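Local coordinates for protein unsaturated glucuronyl hydrolase (Streptococcus agalactiae, PDB 2ZZR) that hydrolyses unsaturated chondroitin, hyaluronan and heparin disaccharides, releasing the unsaturated uronic acid left at their non-reducing end by polysaccharide lyases, at residues A[235-239]-A[363-367]; A[238-244]-A[290-294]; A[248-252]-A[274-278]; A[284-288]-A[341-346]; A[301-305]-A[358-362]. All blocks are in the same frame, centred on the assembly; numbering follows the deposited sequence.

Contact 1: A[235-239]-A[363-367]; sequences RQGYS and YSWHS
Gln-236 lies against Tyr-363 and Ser-364 with its side chain, and its backbone carbonyl reaches the amides of Trp-365 and His-366 through two waters. Water 1 donates to Gln-236 O and accepts from Trp-365 N at 2.9 Å. Water 2 also donates to Gln-236 O and takes the N-H of His-366 at 2.7 Å, so one carbonyl serves two successive amides of the facing loop. The side chain of Gln-236 runs out extended beyond CG, and its amide ends beside the carbonyl of Tyr-363, which accepts a hydrogen bond from Arg-246. The two loops, one following strand 229-233 and the other following strand 361-362, probably border the substrate-binding end of the alpha-barrel of glycosyl hydrolase family 88, since Ser-364, Ser-367 and Arg-246 are probably substrate-binding residues. Tyr-238 and Trp-365 lie side by side and point the same way. With chi1 -177° the phenol swings to the carbonyl side of its backbone and meets the indole, Tyr-238 CE1 lying 3.7 Å from Trp-365 CH2. The ring planes stand 56° apart, an oblique meeting that suits two broad aromatic residues near the surface. His-366 offers its ring edge to the carbonyls of Gly-237 and Tyr-238, while Trp-365 CE3 sits over its face.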
# COMPACT_ATOMS: atom_id res chain seq x y z
N ARG A 235 -0.57 -15.16 -8.27
CA ARG A 235 -0.92 -15.67 -6.94
C ARG A 235 -1.97 -14.80 -6.23
O ARG A 235 -2.00 -13.58 -6.41
CB ARG A 235 0.36 -15.78 -6.10
CG ARG A 235 0.18 -16.25 -4.66
CD ARG A 235 1.53 -16.46 -4.00
NE ARG A 235 1.47 -16.27 -2.55
CZ ARG A 235 1.16 -17.22 -1.67
NH1 ARG A 235 0.88 -18.45 -2.08
NH2 ARG A 235 1.13 -16.93 -0.38
N GLN A 236 -2.84 -15.44 -5.45
CA GLN A 236 -3.84 -14.76 -4.63
C GLN A 236 -5.12 -14.39 -5.38
O GLN A 236 -6.13 -14.04 -4.76
CB GLN A 236 -3.24 -13.54 -3.91
CG GLN A 236 -2.33 -13.93 -2.74
CD GLN A 236 -2.06 -12.79 -1.77
OE1 GLN A 236 -2.99 -12.23 -1.18
NE2 GLN A 236 -0.79 -12.48 -1.58
N GLY A 237 -5.10 -14.50 -6.71
CA GLY A 237 -6.29 -14.24 -7.52
C GLY A 237 -7.16 -15.48 -7.64
O GLY A 237 -6.74 -16.57 -7.26
N TYR A 238 -8.37 -15.30 -8.17
CA TYR A 238 -9.33 -16.40 -8.31
C TYR A 238 -8.81 -17.55 -9.17
O TYR A 238 -8.88 -18.72 -8.77
CB TYR A 238 -10.65 -15.87 -8.87
CG TYR A 238 -11.75 -16.91 -8.99
CD1 TYR A 238 -12.41 -17.38 -7.85
CD2 TYR A 238 -12.13 -17.42 -10.23
CE1 TYR A 238 -13.42 -18.33 -7.95
CE2 TYR A 238 -13.14 -18.37 -10.35
CZ TYR A 238 -13.78 -18.82 -9.20
OH TYR A 238 -14.79 -19.76 -9.29
N SER A 239 -8.28 -17.21 -10.34
CA SER A 239 -7.79 -18.20 -11.30
C SER A 239 -6.58 -17.66 -12.05
O SER A 239 -6.19 -16.51 -11.87
CB SER A 239 -8.91 -18.58 -12.28
OG SER A 239 -9.25 -17.50 -13.14
N TYR A 363 -7.99 -10.68 2.53
CA TYR A 363 -6.56 -10.86 2.73
C TYR A 363 -6.00 -11.90 1.76
O TYR A 363 -5.23 -11.57 0.85
CB TYR A 363 -6.29 -11.21 4.20
CG TYR A 363 -4.85 -11.44 4.61
CD1 TYR A 363 -3.77 -11.07 3.80
CD2 TYR A 363 -4.56 -12.00 5.85
CE1 TYR A 363 -2.46 -11.28 4.21
CE2 TYR A 363 -3.26 -12.21 6.27
CZ TYR A 363 -2.22 -11.85 5.45
OH TYR A 363 -0.92 -12.06 5.87
N SER A 364 -6.40 -13.16 1.93
CA SER A 364 -5.96 -14.24 1.04
C SER A 364 -7.11 -15.23 0.84
O SER A 364 -7.40 -16.05 1.71
CB SER A 364 -4.73 -14.94 1.62
OG SER A 364 -4.18 -15.85 0.67
N TRP A 365 -7.78 -15.12 -0.31
CA TRP A 365 -9.01 -15.86 -0.56
C TRP A 365 -8.82 -17.39 -0.53
O TRP A 365 -9.58 -18.10 0.12
CB TRP A 365 -9.62 -15.42 -1.88
CG TRP A 365 -11.01 -15.93 -2.14
CD1 TRP A 365 -12.18 -15.40 -1.64
CD2 TRP A 365 -11.39 -17.04 -2.96
NE1 TRP A 365 -13.25 -16.12 -2.10
CE2 TRP A 365 -12.80 -17.13 -2.91
CE3 TRP A 365 -10.68 -17.96 -3.73
CZ2 TRP A 365 -13.51 -18.11 -3.61
CZ3 TRP A 365 -11.39 -18.95 -4.42
CH2 TRP A 365 -12.79 -19.01 -4.36
N HIS A 366 -7.80 -17.87 -1.24
CA HIS A 366 -7.57 -19.31 -1.36
C HIS A 366 -7.14 -19.96 -0.04
O HIS A 366 -7.47 -21.12 0.23
CB HIS A 366 -6.57 -19.61 -2.47
CG HIS A 366 -7.17 -19.58 -3.84
ND1 HIS A 366 -6.82 -18.64 -4.79
CD2 HIS A 366 -8.09 -20.38 -4.43
CE1 HIS A 366 -7.50 -18.86 -5.90
NE2 HIS A 366 -8.28 -19.91 -5.70
N SER A 367 -6.43 -19.19 0.79
CA SER A 367 -6.00 -19.63 2.11
C SER A 367 -7.09 -19.47 3.17
O SER A 367 -6.93 -19.91 4.31
CB SER A 367 -4.74 -18.87 2.54
OG SER A 367 -3.68 -19.11 1.63
O HOH W 1 -6.77 -13.05 -2.14
O HOH W 2 -5.99 -16.21 -2.43

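Contact 2: A[238-244]-A[290-294]; sequences YSDESSW and WDLIF
Asp-291 gathers most of the hydrogen bonds that tie loop 238-244 to loop 290-294. Its OD1 accepts from Tyr-238 N at 2.8 Å, nearly straight at 171° and on the anti side, though tilted 29° out of the carboxylate plane. OD2 takes Ser-243 N on the syn side, also at 2.8 Å, and uses its anti lone pair for Ile-293 N, which closes an Asx turn within its own loop. The hydroxyl of Ser-242 lies 2.8 Å from Asp-291 OD1, but Ser-239 O competes for its proton. An acidic side chain suits this place because its two oxygens satisfy three converging backbone N-H groups. Between the backbones, Leu-292 N donates to Ser-243 O at 2.7 Å, beside the single beta bridge of Trp-244 with Asp-291.

Apolar contacts gather around Tyr-238 and Ser-242. Phe-294 turns its edge to the face of Tyr-238 in a T-shaped pair, planes 77° apart, with Phe-294 CZ 3.6 Å from Tyr-238 CG. Ile-293 brings CD1 against the phenol and presses its CG2 tightly on Ser-242 CA at 3.4 Å, while Trp-290 CH2 packs on Tyr-238 CB.

Loop 238-244 leads from strand 229-233 to helix 245-262, whose N-cap residue is Trp-244, so the bridge lies right at the start of that helix; Leu-292 touches helix 265-280 through Tyr-277 and Phe-278.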
# COMPACT_ATOMS: atom_id res chain seq x y z
N TYR A 238 -8.37 -15.30 -8.17
CA TYR A 238 -9.33 -16.40 -8.31
C TYR A 238 -8.81 -17.55 -9.17
O TYR A 238 -8.88 -18.72 -8.77
CB TYR A 238 -10.65 -15.87 -8.87
CG TYR A 238 -11.75 -16.91 -8.99
CD1 TYR A 238 -12.41 -17.38 -7.85
CD2 TYR A 238 -12.13 -17.42 -10.23
CE1 TYR A 238 -13.42 -18.33 -7.95
CE2 TYR A 238 -13.14 -18.37 -10.35
CZ TYR A 238 -13.78 -18.82 -9.20
OH TYR A 238 -14.79 -19.76 -9.29
N SER A 239 -8.28 -17.21 -10.34
CA SER A 239 -7.79 -18.20 -11.30
C SER A 239 -6.58 -17.66 -12.05
O SER A 239 -6.19 -16.51 -11.87
CB SER A 239 -8.91 -18.58 -12.28
OG SER A 239 -9.25 -17.50 -13.14
N ASP A 240 -5.99 -18.50 -12.91
CA ASP A 240 -4.84 -18.11 -13.72
C ASP A 240 -5.18 -17.00 -14.70
O ASP A 240 -4.29 -16.26 -15.15
CB ASP A 240 -4.29 -19.31 -14.50
CG ASP A 240 -3.82 -20.43 -13.60
OD1 ASP A 240 -3.76 -21.58 -14.09
OD2 ASP A 240 -3.51 -20.18 -12.42
N GLU A 241 -6.46 -16.89 -15.04
CA GLU A 241 -6.93 -15.93 -16.04
C GLU A 241 -7.52 -14.67 -15.40
O GLU A 241 -7.96 -13.76 -16.10
CB GLU A 241 -7.97 -16.58 -16.96
CG GLU A 241 -7.40 -17.65 -17.91
CD GLU A 241 -6.97 -18.92 -17.19
OE1 GLU A 241 -7.71 -19.39 -16.30
OE2 GLU A 241 -5.88 -19.45 -17.52
N SER A 242 -7.53 -14.63 -14.06
CA SER A 242 -8.18 -13.55 -13.33
C SER A 242 -7.22 -12.39 -13.01
O SER A 242 -6.07 -12.38 -13.48
CB SER A 242 -8.85 -14.08 -12.05
OG SER A 242 -7.89 -14.49 -11.10
N SER A 243 -7.71 -11.43 -12.22
CA SER A 243 -6.97 -10.21 -11.93
C SER A 243 -7.12 -9.78 -10.47
O SER A 243 -8.04 -9.05 -10.12
CB SER A 243 -7.42 -9.08 -12.87
OG SER A 243 -6.51 -8.01 -12.84
N TRP A 244 -6.21 -10.26 -9.62
CA TRP A 244 -6.23 -9.97 -8.19
C TRP A 244 -6.19 -8.46 -7.95
O TRP A 244 -5.28 -7.78 -8.42
CB TRP A 244 -5.04 -10.66 -7.53
CG TRP A 244 -4.84 -10.39 -6.07
CD1 TRP A 244 -5.78 -10.50 -5.07
CD2 TRP A 244 -3.62 -10.00 -5.43
NE1 TRP A 244 -5.21 -10.19 -3.86
CE2 TRP A 244 -3.88 -9.88 -4.05
CE3 TRP A 244 -2.32 -9.75 -5.90
CZ2 TRP A 244 -2.90 -9.50 -3.13
CZ3 TRP A 244 -1.34 -9.37 -4.98
CH2 TRP A 244 -1.64 -9.25 -3.61
N TRP A 290 -12.75 -8.40 -4.85
CA TRP A 290 -11.43 -8.89 -4.44
C TRP A 290 -10.59 -9.33 -5.63
O TRP A 290 -9.35 -9.27 -5.60
CB TRP A 290 -11.58 -9.99 -3.39
CG TRP A 290 -12.06 -11.30 -3.94
CD1 TRP A 290 -13.36 -11.70 -4.10
CD2 TRP A 290 -11.24 -12.38 -4.39
NE1 TRP A 290 -13.40 -12.97 -4.63
CE2 TRP A 290 -12.11 -13.41 -4.81
CE3 TRP A 290 -9.86 -12.59 -4.47
CZ2 TRP A 290 -11.64 -14.62 -5.32
CZ3 TRP A 290 -9.39 -13.79 -4.98
CH2 TRP A 290 -10.28 -14.80 -5.39
N ASP A 291 -11.27 -9.80 -6.67
CA ASP A 291 -10.65 -10.08 -7.94
C ASP A 291 -11.43 -9.31 -9.00
O ASP A 291 -12.66 -9.32 -9.00
CB ASP A 291 -10.68 -11.58 -8.25
CG ASP A 291 -9.77 -11.95 -9.39
OD1 ASP A 291 -8.85 -12.77 -9.17
OD2 ASP A 291 -9.94 -11.40 -10.50
N LEU A 292 -10.70 -8.63 -9.88
CA LEU A 292 -11.29 -7.72 -10.85
C LEU A 292 -12.10 -8.43 -11.95
O LEU A 292 -12.75 -7.76 -12.75
CB LEU A 292 -10.23 -6.79 -11.45
CG LEU A 292 -9.54 -5.81 -10.47
CD1 LEU A 292 -8.38 -5.08 -11.15
CD2 LEU A 292 -10.53 -4.80 -9.89
N ILE A 293 -12.08 -9.76 -11.97
CA ILE A 293 -12.95 -10.50 -12.90
C ILE A 293 -14.41 -10.46 -12.45
O ILE A 293 -15.31 -10.68 -13.26
CB ILE A 293 -12.49 -11.97 -13.15
CG1 ILE A 293 -12.48 -12.79 -11.86
CG2 ILE A 293 -11.16 -11.98 -13.86
CD1 ILE A 293 -12.56 -14.30 -12.08
N PHE A 294 -14.62 -10.17 -11.17
CA PHE A 294 -15.97 -10.09 -10.62
C PHE A 294 -16.51 -8.67 -10.60
O PHE A 294 -15.78 -7.71 -10.33
CB PHE A 294 -16.02 -10.68 -9.20
CG PHE A 294 -15.52 -12.09 -9.12
CD1 PHE A 294 -16.14 -13.11 -9.85
CD2 PHE A 294 -14.44 -12.41 -8.31
CE1 PHE A 294 -15.68 -14.42 -9.77
CE2 PHE A 294 -13.97 -13.72 -8.22
CZ PHE A 294 -14.59 -14.73 -8.95

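Contact 3: A[248-252]-A[274-278]; sequences QAWGI and MTNYF
Helix segments 248-252 and 274-278 run roughly antiparallel, their axes 9.4 Å apart at closest approach and their N-to-C directions 140° apart. Gln-248 buries the most surface. Its chain bends at chi2 (66°) and lays the amide between Met-274 and Tyr-277, close to the carbonyl of Met-274. The side chains of Gln-248 and Tyr-277 cross at about a right angle, but the amide and ring planes are only 34° apart, with Gln-248 CD 3.6 Å from Tyr-277 CD2. Farther back, the methylene CG meets the edge of the Phe-278 ring, 3.7 Å from CD1, so the aliphatic part of glutamine does apolar work.

Ile-252 packs one turn further along. Its CD1 pushes against the base of Phe-278, 3.4 Å from CB, and its branched CB sends CG1 and CG2 to straddle the hydroxyl of Thr-275, each 3.6 Å from OG1. That hydroxyl is hydrogen-bonded to Phe-271 O of its own helix, which makes threonine acceptable against isoleucine. Met-274 bends at chi3, setting SD 3.9 Å from Gly-251 CA and bringing CE against the Gln-248 amide. This CE occupies the position where a side chain on residue 251 would begin, which is why glycine suits it.

Both helices belong to the alpha-barrel. Trp-250, probably a substrate-binding residue, leaves helix 245-262 away from this interface, and its side chain touches Asp-174. The interface is buried and mostly apolar but carries one amide, that of Gln-248, while the hydroxyls of Thr-275 and Tyr-277 are satisfied by Phe-271 and Ser-243.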
# COMPACT_ATOMS: atom_id res chain seq x y z
N GLN A 248 -3.00 -5.10 -8.39
CA GLN A 248 -3.19 -3.96 -9.29
C GLN A 248 -2.98 -2.65 -8.52
O GLN A 248 -2.29 -1.75 -8.99
CB GLN A 248 -4.59 -4.01 -9.93
CG GLN A 248 -4.77 -3.13 -11.16
CD GLN A 248 -3.91 -3.56 -12.37
OE1 GLN A 248 -3.64 -2.76 -13.26
NE2 GLN A 248 -3.51 -4.82 -12.40
N ALA A 249 -3.57 -2.57 -7.33
CA ALA A 249 -3.45 -1.38 -6.48
C ALA A 249 -2.03 -1.12 -5.99
O ALA A 249 -1.63 0.04 -5.88
CB ALA A 249 -4.42 -1.46 -5.30
N TRP A 250 -1.26 -2.17 -5.70
CA TRP A 250 0.14 -1.97 -5.32
C TRP A 250 0.90 -1.27 -6.44
O TRP A 250 1.77 -0.44 -6.18
CB TRP A 250 0.84 -3.30 -5.00
CG TRP A 250 0.40 -4.02 -3.74
CD1 TRP A 250 0.18 -5.36 -3.62
CD2 TRP A 250 0.16 -3.45 -2.44
NE1 TRP A 250 -0.19 -5.67 -2.33
CE2 TRP A 250 -0.21 -4.52 -1.59
CE3 TRP A 250 0.20 -2.15 -1.92
CZ2 TRP A 250 -0.53 -4.33 -0.23
CZ3 TRP A 250 -0.12 -1.96 -0.56
CH2 TRP A 250 -0.48 -3.04 0.27
N GLY A 251 0.58 -1.60 -7.69
CA GLY A 251 1.15 -0.92 -8.85
C GLY A 251 0.70 0.54 -8.91
O GLY A 251 1.52 1.44 -9.08
N ILE A 252 -0.61 0.75 -8.76
CA ILE A 252 -1.20 2.09 -8.83
C ILE A 252 -0.59 3.06 -7.82
O ILE A 252 -0.41 4.23 -8.14
CB ILE A 252 -2.75 2.04 -8.70
CG1 ILE A 252 -3.34 1.33 -9.92
CG2 ILE A 252 -3.35 3.45 -8.59
CD1 ILE A 252 -4.77 0.85 -9.72
N MET A 274 -2.07 1.01 -15.72
CA MET A 274 -2.54 0.21 -14.58
C MET A 274 -3.80 0.79 -13.95
O MET A 274 -4.70 0.04 -13.54
CB MET A 274 -1.45 0.05 -13.52
CG MET A 274 -0.19 -0.67 -14.02
SD MET A 274 0.81 -1.35 -12.69
CE MET A 274 -0.19 -2.75 -12.16
N THR A 275 -3.89 2.11 -13.87
CA THR A 275 -5.03 2.76 -13.24
C THR A 275 -6.28 2.65 -14.11
O THR A 275 -7.36 2.37 -13.60
CB THR A 275 -4.70 4.24 -12.90
OG1 THR A 275 -3.52 4.26 -12.08
CG2 THR A 275 -5.84 4.89 -12.14
N ASN A 276 -6.12 2.83 -15.42
CA ASN A 276 -7.27 2.73 -16.32
C ASN A 276 -7.81 1.31 -16.31
O ASN A 276 -9.02 1.10 -16.34
CB ASN A 276 -6.92 3.17 -17.73
CG ASN A 276 -6.59 4.66 -17.81
OD1 ASN A 276 -6.57 5.35 -16.79
ND2 ASN A 276 -6.31 5.15 -19.02
N TYR A 277 -6.91 0.34 -16.25
CA TYR A 277 -7.28 -1.08 -16.16
C TYR A 277 -8.15 -1.32 -14.92
O TYR A 277 -9.20 -1.97 -15.00
CB TYR A 277 -6.01 -1.92 -16.11
CG TYR A 277 -6.25 -3.41 -16.06
CD1 TYR A 277 -6.22 -4.18 -17.23
CD2 TYR A 277 -6.48 -4.06 -14.85
CE1 TYR A 277 -6.44 -5.56 -17.19
CE2 TYR A 277 -6.69 -5.44 -14.79
CZ TYR A 277 -6.68 -6.17 -15.96
OH TYR A 277 -6.89 -7.54 -15.91
N PHE A 278 -7.70 -0.77 -13.79
CA PHE A 278 -8.40 -0.89 -12.52
C PHE A 278 -9.76 -0.21 -12.59
O PHE A 278 -10.78 -0.82 -12.30
CB PHE A 278 -7.51 -0.28 -11.41
CG PHE A 278 -7.99 -0.55 -10.00
CD1 PHE A 278 -7.60 -1.70 -9.32
CD2 PHE A 278 -8.76 0.40 -9.33
CE1 PHE A 278 -8.02 -1.93 -8.00
CE2 PHE A 278 -9.18 0.17 -8.01
CZ PHE A 278 -8.80 -1.00 -7.35

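Contact 4: A[284-288]-A[341-346]; sequences EDKVS and SLIEQY. With SO4 (sulfate ion), chain D.
Two very short hydrogen bonds, both 2.6 Å, join Asp-285 to helix 328-346: Ser-341 OG donates to Asp-285 O, and Tyr-346 OH donates to Asp-285 OD2. The phenol meets OD2 on its syn lone pair, with that oxygen at the edge of the ring and the two planes 74° apart. Asp-285 holds CG between its backbone N and carbonyl carbon (chi1 74°), which also lets OD1 accept from Val-287 N, at 3.0 Å and from above the carboxylate plane, in an Asx turn. OD1 forms a salt bridge with Arg-302 as well, so aspartate suits a spot that needs a short, charged acceptor with two oxygens. The loop between helices 265-280 and 304-318 is thus pinned to the C-terminal part of helix 328-346, where a wider pi-type turn at 342-346 includes Tyr-346. Beside the polar bonds, Val-287 places CG1 over the face of Tyr-346 in a CH-pi contact, 4.2 Å from the ring centroid. Its CG2 reaches Tyr-346 CE2, Ser-341 CB and Leu-342 CD2, the branched residue filling the corner between them. Lys-286 turns its NZ to Glu-284 O and, at 2.9 Å, to O2 of a sulfate, probably from the crystallisation liquor, that Arg-16 also holds.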
# COMPACT_ATOMS: atom_id res chain seq x y z
N GLU A 284 -20.50 -0.94 -9.94
CA GLU A 284 -21.36 0.24 -9.85
C GLU A 284 -20.97 1.23 -8.74
O GLU A 284 -20.97 2.44 -8.98
CB GLU A 284 -22.83 -0.18 -9.71
CG GLU A 284 -23.84 0.86 -10.19
CD GLU A 284 -24.05 2.01 -9.20
OE1 GLU A 284 -23.96 1.78 -7.97
OE2 GLU A 284 -24.32 3.14 -9.66
N ASP A 285 -20.65 0.73 -7.55
CA ASP A 285 -20.29 1.60 -6.43
C ASP A 285 -18.80 1.98 -6.40
O ASP A 285 -18.32 2.59 -5.45
CB ASP A 285 -20.76 1.02 -5.08
CG ASP A 285 -19.93 -0.17 -4.60
OD1 ASP A 285 -18.96 -0.59 -5.28
OD2 ASP A 285 -20.25 -0.70 -3.51
N LYS A 286 -18.08 1.60 -7.46
CA LYS A 286 -16.66 1.96 -7.66
C LYS A 286 -15.70 1.38 -6.60
O LYS A 286 -14.60 1.91 -6.39
CB LYS A 286 -16.46 3.48 -7.80
CG LYS A 286 -17.48 4.19 -8.71
CD LYS A 286 -17.53 3.62 -10.13
CE LYS A 286 -18.39 4.49 -11.05
NZ LYS A 286 -19.84 4.50 -10.66
N VAL A 287 -16.12 0.30 -5.94
CA VAL A 287 -15.27 -0.37 -4.96
C VAL A 287 -14.93 -1.77 -5.47
O VAL A 287 -15.81 -2.61 -5.63
CB VAL A 287 -15.91 -0.41 -3.54
CG1 VAL A 287 -15.09 -1.28 -2.60
CG2 VAL A 287 -16.03 1.01 -2.98
N SER A 288 -13.64 -2.00 -5.71
CA SER A 288 -13.15 -3.23 -6.32
C SER A 288 -13.65 -4.49 -5.60
O SER A 288 -13.60 -4.57 -4.37
CB SER A 288 -11.63 -3.24 -6.30
OG SER A 288 -11.14 -3.13 -4.98
N SER A 341 -17.57 6.29 -1.73
CA SER A 341 -18.16 4.97 -1.52
C SER A 341 -17.57 4.27 -0.29
O SER A 341 -18.31 3.66 0.49
CB SER A 341 -18.00 4.09 -2.76
OG SER A 341 -18.91 4.48 -3.76
N LEU A 342 -16.25 4.36 -0.11
CA LEU A 342 -15.64 3.78 1.08
C LEU A 342 -16.23 4.39 2.36
O LEU A 342 -16.63 3.66 3.27
CB LEU A 342 -14.11 3.92 1.05
CG LEU A 342 -13.37 3.11 -0.02
CD1 LEU A 342 -11.88 3.37 0.09
CD2 LEU A 342 -13.65 1.61 0.07
N ILE A 343 -16.30 5.72 2.40
CA ILE A 343 -16.81 6.43 3.56
C ILE A 343 -18.27 6.06 3.83
O ILE A 343 -18.64 5.75 4.97
CB ILE A 343 -16.71 7.98 3.36
CG1 ILE A 343 -15.25 8.43 3.37
CG2 ILE A 343 -17.49 8.72 4.45
CD1 ILE A 343 -15.04 9.83 2.80
N GLU A 344 -19.08 6.08 2.78
CA GLU A 344 -20.54 6.00 2.94
C GLU A 344 -21.08 4.57 3.03
O GLU A 344 -22.16 4.36 3.60
CB GLU A 344 -21.24 6.73 1.79
CG GLU A 344 -21.02 8.24 1.79
CD GLU A 344 -21.76 8.96 0.67
OE1 GLU A 344 -22.36 8.29 -0.19
OE2 GLU A 344 -21.72 10.21 0.66
N GLN A 345 -20.34 3.61 2.49
CA GLN A 345 -20.87 2.25 2.38
C GLN A 345 -20.02 1.18 3.06
O GLN A 345 -20.52 0.09 3.36
CB GLN A 345 -21.12 1.87 0.92
CG GLN A 345 -22.16 2.72 0.18
CD GLN A 345 -23.54 2.69 0.84
OE1 GLN A 345 -24.18 3.73 1.00
NE2 GLN A 345 -24.00 1.49 1.21
N TYR A 346 -18.74 1.48 3.29
CA TYR A 346 -17.80 0.46 3.75
C TYR A 346 -17.10 0.75 5.08
O TYR A 346 -16.50 -0.15 5.67
CB TYR A 346 -16.79 0.13 2.64
CG TYR A 346 -17.44 -0.53 1.45
CD1 TYR A 346 -17.61 -1.91 1.40
CD2 TYR A 346 -17.89 0.23 0.37
CE1 TYR A 346 -18.22 -2.52 0.31
CE2 TYR A 346 -18.51 -0.37 -0.74
CZ TYR A 346 -18.66 -1.75 -0.75
OH TYR A 346 -19.26 -2.38 -1.83
S SO4 D . -21.37 2.51 -13.55
O1 SO4 D . -21.11 3.00 -14.91
O2 SO4 D . -20.13 2.48 -12.78
O3 SO4 D . -22.32 3.39 -12.88
O4 SO4 D . -21.91 1.15 -13.63

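Contact 5: A[301-305]-A[358-362]; sequences PRDTS and LLHGV
Asp-303 OD2 is gripped by both Val-362 N, at 3.1 Å, and Ser-305 OG, at 2.7 Å. Asp-303 is the N-cap of helix 304-318: with CG anti to the backbone N (chi1 -180°), OD2 reaches Ser-305 and caps the helix through a weak bond from Ser-305 N. The Val-362 amide comes from well above the carboxylate plane, whereas the serine hydroxyl arrives on the syn side, so one oxygen joins the helix start to strand 361-362. Its partner OD1 makes a salt bridge with Arg-246, probably a substrate-binding residue, and this second-shell hold would help position that arginine. Aspartate suits the place, being short enough to cap, with a second carboxylate oxygen left to pair with Arg-246.

Thr-304 gives the other polar link. Its backbone N donates to His-360 O at 3.0 Å, and its OG1 donates to Leu-359 O at 2.7 Å from above the carbonyl plane. Such a double donation from a first-turn residue fastens the loop before the strand to the helix's N-terminal end. OG1 sits between N and the carbonyl carbon (chi1 52°), which directs it at Leu-359 O and leaves CG2 against the Leu-359 and His-360 carbonyls.

Gly-361 passes close by the cap, its CA 3.4 Å from Asp-303 OD2. At the other end of segment 301-305 the proline ring packs on valine, with Pro-301 CG 3.8 Å from Val-362 CG2.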
# COMPACT_ATOMS: atom_id res chain seq x y z
N PRO A 301 -17.00 -11.40 -2.46
CA PRO A 301 -16.74 -10.30 -1.54
C PRO A 301 -15.91 -9.19 -2.19
O PRO A 301 -15.20 -9.43 -3.17
CB PRO A 301 -15.95 -10.96 -0.41
CG PRO A 301 -15.27 -12.12 -1.04
CD PRO A 301 -16.20 -12.60 -2.12
N ARG A 302 -16.02 -7.98 -1.66
CA ARG A 302 -15.18 -6.88 -2.12
C ARG A 302 -13.82 -6.99 -1.47
O ARG A 302 -13.65 -7.73 -0.50
CB ARG A 302 -15.80 -5.52 -1.74
CG ARG A 302 -17.26 -5.34 -2.14
CD ARG A 302 -17.50 -5.65 -3.61
NE ARG A 302 -18.88 -5.40 -4.00
CZ ARG A 302 -19.33 -4.25 -4.51
NH1 ARG A 302 -18.50 -3.22 -4.71
NH2 ARG A 302 -20.61 -4.13 -4.83
N ASP A 303 -12.84 -6.28 -2.02
CA ASP A 303 -11.63 -6.00 -1.28
C ASP A 303 -11.45 -4.49 -1.22
O ASP A 303 -10.85 -3.88 -2.10
CB ASP A 303 -10.38 -6.65 -1.88
CG ASP A 303 -9.12 -6.33 -1.07
OD1 ASP A 303 -8.02 -6.39 -1.64
OD2 ASP A 303 -9.25 -5.99 0.13
N THR A 304 -11.99 -3.90 -0.15
CA THR A 304 -11.93 -2.45 0.05
C THR A 304 -10.49 -1.96 0.21
O THR A 304 -10.19 -0.81 -0.12
CB THR A 304 -12.74 -2.02 1.28
OG1 THR A 304 -12.34 -2.80 2.41
CG2 THR A 304 -14.23 -2.20 1.04
N SER A 305 -9.59 -2.82 0.69
CA SER A 305 -8.19 -2.41 0.89
C SER A 305 -7.52 -2.07 -0.44
O SER A 305 -6.66 -1.20 -0.49
CB SER A 305 -7.37 -3.44 1.68
OG SER A 305 -7.06 -4.59 0.91
N LEU A 358 -12.45 0.03 8.41
CA LEU A 358 -13.00 -0.25 7.10
C LEU A 358 -13.35 -1.74 6.99
O LEU A 358 -12.54 -2.59 7.34
CB LEU A 358 -11.98 0.14 6.02
CG LEU A 358 -12.33 0.06 4.53
CD1 LEU A 358 -13.35 1.11 4.12
CD2 LEU A 358 -11.07 0.18 3.68
N LEU A 359 -14.56 -2.03 6.52
CA LEU A 359 -15.04 -3.40 6.40
C LEU A 359 -14.85 -3.94 4.98
O LEU A 359 -14.49 -3.20 4.07
CB LEU A 359 -16.51 -3.48 6.80
CG LEU A 359 -16.91 -3.03 8.21
CD1 LEU A 359 -18.43 -2.90 8.34
CD2 LEU A 359 -16.37 -3.98 9.27
N HIS A 360 -15.08 -5.24 4.82
CA HIS A 360 -15.16 -5.90 3.52
C HIS A 360 -13.87 -5.89 2.69
O HIS A 360 -13.86 -5.50 1.53
CB HIS A 360 -16.37 -5.40 2.71
CG HIS A 360 -17.65 -5.38 3.49
ND1 HIS A 360 -18.27 -6.54 3.91
CD2 HIS A 360 -18.41 -4.35 3.94
CE1 HIS A 360 -19.37 -6.22 4.58
NE2 HIS A 360 -19.47 -4.90 4.62
N GLY A 361 -12.78 -6.31 3.33
CA GLY A 361 -11.53 -6.59 2.63
C GLY A 361 -11.38 -8.09 2.43
O GLY A 361 -12.15 -8.88 2.98
N VAL A 362 -10.40 -8.48 1.61
CA VAL A 362 -10.00 -9.88 1.46
C VAL A 362 -8.48 -9.96 1.53
O VAL A 362 -7.78 -9.36 0.71
CB VAL A 362 -10.53 -10.52 0.16
CG1 VAL A 362 -9.95 -11.94 -0.03
CG2 VAL A 362 -12.05 -10.59 0.16

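Overall arrangement
Along the chain, contact 1 spans the longest interval and encloses contacts 3, 4 and 5, while contact 2 starts from the same loop, sharing Tyr-238 and Ser-239, and itself encloses contact 3. Contacts 4 and 5 interleave; their centres lie about 10 Å apart, and the Asp-285 to Arg-302 salt bridge joins them. Loop 290-294 is a hub: Trp-290 stacks on Trp-365 of contact 1 and touches Val-362 of contact 5, and Leu-292 touches Phe-278 of contact 3. Helices 245-262, 265-280, 304-318 and 328-346 are thus tied through their connecting loops. Tyr-363 of contact 1 and Asp-303 and Val-362 of contact 5 all bond to Arg-246, so this network probably helps shape the substrate-binding end of the barrel.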